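Local coordinates for protein B-cell differentiation antigen CD72 (Mus musculus, PDB 5B1R) that acts as a disulfide-linked B-cell co-receptor with positive and negative roles, recognising the Sm/RNP self-antigen and inhibiting B-cell receptor signalling when coligated with that receptor, at residues K39-D44 / I112-A117. The protein carries 2 engineered substitutions. Sequence-based numbering, arbitrary orientation.
Sequences KLAAFD and ICESEA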
ATOM      1  N   LYS A  39      -0.811  -1.261  -9.306  1.00 11.81           N
ATOM      2  CA  LYS A  39      -2.034  -1.020  -8.556  1.00 12.17           C
ATOM      3  C   LYS A  39      -1.669  -0.577  -7.161  1.00 10.48           C
ATOM      4  O   LYS A  39      -0.548  -0.761  -6.723  1.00 12.04           O
ATOM      5  CB  LYS A  39      -2.889  -2.293  -8.499  1.00 13.83           C
ATOM      6  CG  LYS A  39      -2.274  -3.434  -7.708  1.00 16.13           C
ATOM      7  CD  LYS A  39      -3.133  -4.702  -7.688  1.00 19.77           C
ATOM      8  CE  LYS A  39      -2.470  -5.784  -6.826  1.00 22.72           C
ATOM      9  NZ  LYS A  39      -3.230  -7.068  -6.755  1.00 27.33           N
ATOM     10  N   LEU A  40      -2.611   0.010  -6.437  1.00 10.44           N
ATOM     11  CA  LEU A  40      -2.375   0.272  -5.029  1.00  9.46           C
ATOM     12  C   LEU A  40      -2.045  -1.023  -4.318  1.00 10.23           C
ATOM     13  O   LEU A  40      -2.668  -2.059  -4.565  1.00 10.87           O
ATOM     14  CB  LEU A  40      -3.621   0.875  -4.406  1.00 12.01           C
ATOM     15  CG  LEU A  40      -3.842   2.346  -4.754  1.00 14.86           C
ATOM     16  CD1 LEU A  40      -5.284   2.736  -4.460  1.00 18.47           C
ATOM     17  CD2 LEU A  40      -2.822   3.245  -4.021  1.00 18.45           C
ATOM     18  N   ALA A  41      -1.074  -0.968  -3.420  1.00  9.09           N
ATOM     19  CA  ALA A  41      -0.600  -2.175  -2.768  1.00  9.36           C
ATOM     20  C   ALA A  41      -1.694  -2.826  -1.923  1.00  9.07           C
ATOM     21  O   ALA A  41      -2.449  -2.148  -1.220  1.00 10.74           O
ATOM     22  CB  ALA A  41       0.613  -1.849  -1.922  1.00 10.62           C
ATOM     23  N   ALA A  42      -1.746  -4.158  -1.995  1.00  9.43           N
ATOM     24  CA  ALA A  42      -2.830  -4.922  -1.398  1.00 10.22           C
ATOM     25  C   ALA A  42      -2.320  -5.697  -0.197  1.00  9.29           C
ATOM     26  O   ALA A  42      -1.378  -6.483  -0.316  1.00 11.12           O
ATOM     27  CB  ALA A  42      -3.399  -5.882  -2.429  1.00 14.37           C
ATOM     28  N   PHE A  43      -2.960  -5.488   0.946  1.00  8.98           N
ATOM     29  CA  PHE A  43      -2.594  -6.142   2.197  1.00  9.52           C
ATOM     30  C   PHE A  43      -3.835  -6.667   2.912  1.00  9.16           C
ATOM     31  O   PHE A  43      -3.930  -6.611   4.128  1.00 11.87           O
ATOM     32  CB  PHE A  43      -1.820  -5.170   3.104  1.00 10.65           C
ATOM     33  CG  PHE A  43      -0.586  -4.623   2.468  1.00  9.69           C
ATOM     34  CD1 PHE A  43       0.487  -5.461   2.186  1.00 10.63           C
ATOM     35  CD2 PHE A  43      -0.513  -3.288   2.095  1.00 10.82           C
ATOM     36  CE1 PHE A  43       1.619  -4.972   1.564  1.00 11.34           C
ATOM     37  CE2 PHE A  43       0.629  -2.786   1.486  1.00 11.60           C
ATOM     38  CZ  PHE A  43       1.688  -3.631   1.207  1.00 11.68           C
ATOM     39  N   ASP A  44      -4.799  -7.185   2.159  1.00  9.57           N
ATOM     40  CA  ASP A  44      -6.047  -7.597   2.775  1.00 10.06           C
ATOM     41  C   ASP A  44      -5.870  -8.697   3.824  1.00  9.30           C
ATOM     42  O   ASP A  44      -6.561  -8.687   4.836  1.00 10.64           O
ATOM     43  CB  ASP A  44      -7.052  -8.103   1.745  1.00 11.03           C
ATOM     44  CG  ASP A  44      -7.580  -7.028   0.817  1.00 11.41           C
ATOM     45  OD1 ASP A  44      -7.124  -5.864   0.820  1.00 11.50           O
ATOM     46  OD2 ASP A  44      -8.500  -7.383   0.057  1.00 13.08           O
ATOM     47  N   ILE A 112       1.507   3.562  -1.704  1.00  8.32           N
ATOM     48  CA  ILE A 112       2.351   2.425  -2.061  1.00  8.70           C
ATOM     49  C   ILE A 112       1.681   1.720  -3.224  1.00  8.25           C
ATOM     50  O   ILE A 112       0.491   1.383  -3.141  1.00  8.98           O
ATOM     51  CB  ILE A 112       2.527   1.434  -0.897  1.00  8.75           C
ATOM     52  CG1 ILE A 112       2.972   2.176   0.373  1.00  9.48           C
ATOM     53  CG2 ILE A 112       3.505   0.327  -1.292  1.00  9.52           C
ATOM     54  CD1 ILE A 112       2.845   1.377   1.650  1.00 10.16           C
ATOM     55  N   CYS A 113       2.416   1.543  -4.320  1.00  8.96           N
ATOM     56  CA  CYS A 113       1.949   0.763  -5.459  1.00  9.31           C
ATOM     57  C   CYS A 113       2.590  -0.618  -5.436  1.00  9.23           C
ATOM     58  O   CYS A 113       3.641  -0.820  -4.818  1.00  9.76           O
ATOM     59  CB  CYS A 113       2.332   1.440  -6.773  1.00 10.84           C
ATOM     60  SG  CYS A 113       1.823   3.155  -7.003  1.00 11.51           S
ATOM     61  N   GLU A 114       1.978  -1.553  -6.150  1.00  9.55           N
ATOM     62  CA  GLU A 114       2.623  -2.836  -6.366  1.00  9.08           C
ATOM     63  C   GLU A 114       2.429  -3.289  -7.799  1.00  8.61           C
ATOM     64  O   GLU A 114       1.396  -3.019  -8.430  1.00 10.42           O
ATOM     65  CB  GLU A 114       2.139  -3.902  -5.394  1.00 12.53           C
ATOM     66  CG  GLU A 114       0.801  -4.493  -5.655  1.00 13.01           C
ATOM     67  CD  GLU A 114       0.560  -5.687  -4.744  1.00 12.15           C
ATOM     68  OE1 GLU A 114       0.250  -5.467  -3.588  1.00 11.31           O
ATOM     69  OE2 GLU A 114       0.697  -6.859  -5.159  1.00 13.67           O
ATOM     70  N   SER A 115       3.436  -3.986  -8.294  1.00 10.20           N
ATOM     71  CA  SER A 115       3.370  -4.634  -9.587  1.00 11.27           C
ATOM     72  C   SER A 115       3.773  -6.085  -9.401  1.00 10.33           C
ATOM     73  O   SER A 115       4.228  -6.497  -8.323  1.00 10.54           O
ATOM     74  CB  SER A 115       4.333  -3.955 -10.571  1.00 13.41           C
ATOM     75  OG  SER A 115       5.682  -4.327 -10.290  1.00 13.01           O
ATOM     76  N   GLU A 116       3.641  -6.881 -10.446  1.00 11.62           N
ATOM     77  CA  GLU A 116       4.233  -8.199 -10.395  1.00 12.10           C
ATOM     78  C   GLU A 116       5.766  -8.089 -10.494  1.00 10.78           C
ATOM     79  O   GLU A 116       6.299  -7.103 -11.003  1.00 11.95           O
ATOM     80  CB  GLU A 116       3.642  -9.118 -11.473  1.00 16.20           C
ATOM     81  CG  GLU A 116       4.168  -8.942 -12.890  1.00 16.34           C
ATOM     82  CD  GLU A 116       3.565  -7.779 -13.673  1.00 18.26           C
ATOM     83  OE1 GLU A 116       3.607  -7.830 -14.918  1.00 18.94           O
ATOM     84  OE2 GLU A 116       3.062  -6.809 -13.071  1.00 20.84           O
ATOM     85  N   ALA A 117       6.463  -9.085  -9.956  1.00 10.46           N
ATOM     86  CA  ALA A 117       7.888  -9.242 -10.183  1.00 10.81           C
ATOM     87  C   ALA A 117       8.085  -9.919 -11.535  1.00 11.45           C
ATOM     88  O   ALA A 117       7.169 -10.517 -12.082  1.00 15.64           O
ATOM     89  CB  ALA A 117       8.503 -10.060  -9.074  1.00 11.57           C
TER
HETATM   90  O   HOH W   1      -1.253  -8.642  -4.515  1.00 19.15           O
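The carboxylate of E114 has the K39 side chain over one face: K39 CE sits 3.7 Å from E114 CD. The A42 amide comes to OE1 from the anti side, tilted 31° out of the carboxylate plane towards the face that K39 covers. This bond is nearly straight, A42 N to E114 OE1 being 2.9 Å. E114 OE2 accepts a hydrogen bond from a water 2.7 Å away and forms a salt bridge with R15, so both oxygens of this buried acid are satisfied; R15 would probably favour its charged form. K39 NZ is 4.2 Å from E114 OE2, too far for a salt bridge, and the same water joins them only weakly on the lysine side. A long lysine suits this exposed spot: its extended methylenes run alongside the glutamate while its ammonium end lies by that water. E114 CG lies between backbone N and carbonyl carbon (chi1 76°), carrying the carboxylate across to A42, just past the end of strand 39-40.

Behind these side chains K39 and E114 form an antiparallel hydrogen-bonded pair, K39 N to E114 O 3.0 Å and E114 N to K39 O 2.7 Å. L40 and C113 make the next, non-hydrogen-bonded pair, after which A41 N reaches I112 O at 2.8 Å, and the small A41 lets its CB rest 3.7 Å from I112 CG2.

F17 of strand 15-21 packs on A41 and E114, while that strand pairs with 109-119, as 39-40 does. Apolar L40 packs on L26 and Q30 of helix 26-35, and the C113-C33 disulfide fastens helix to sheet in this C-type lectin-like domain.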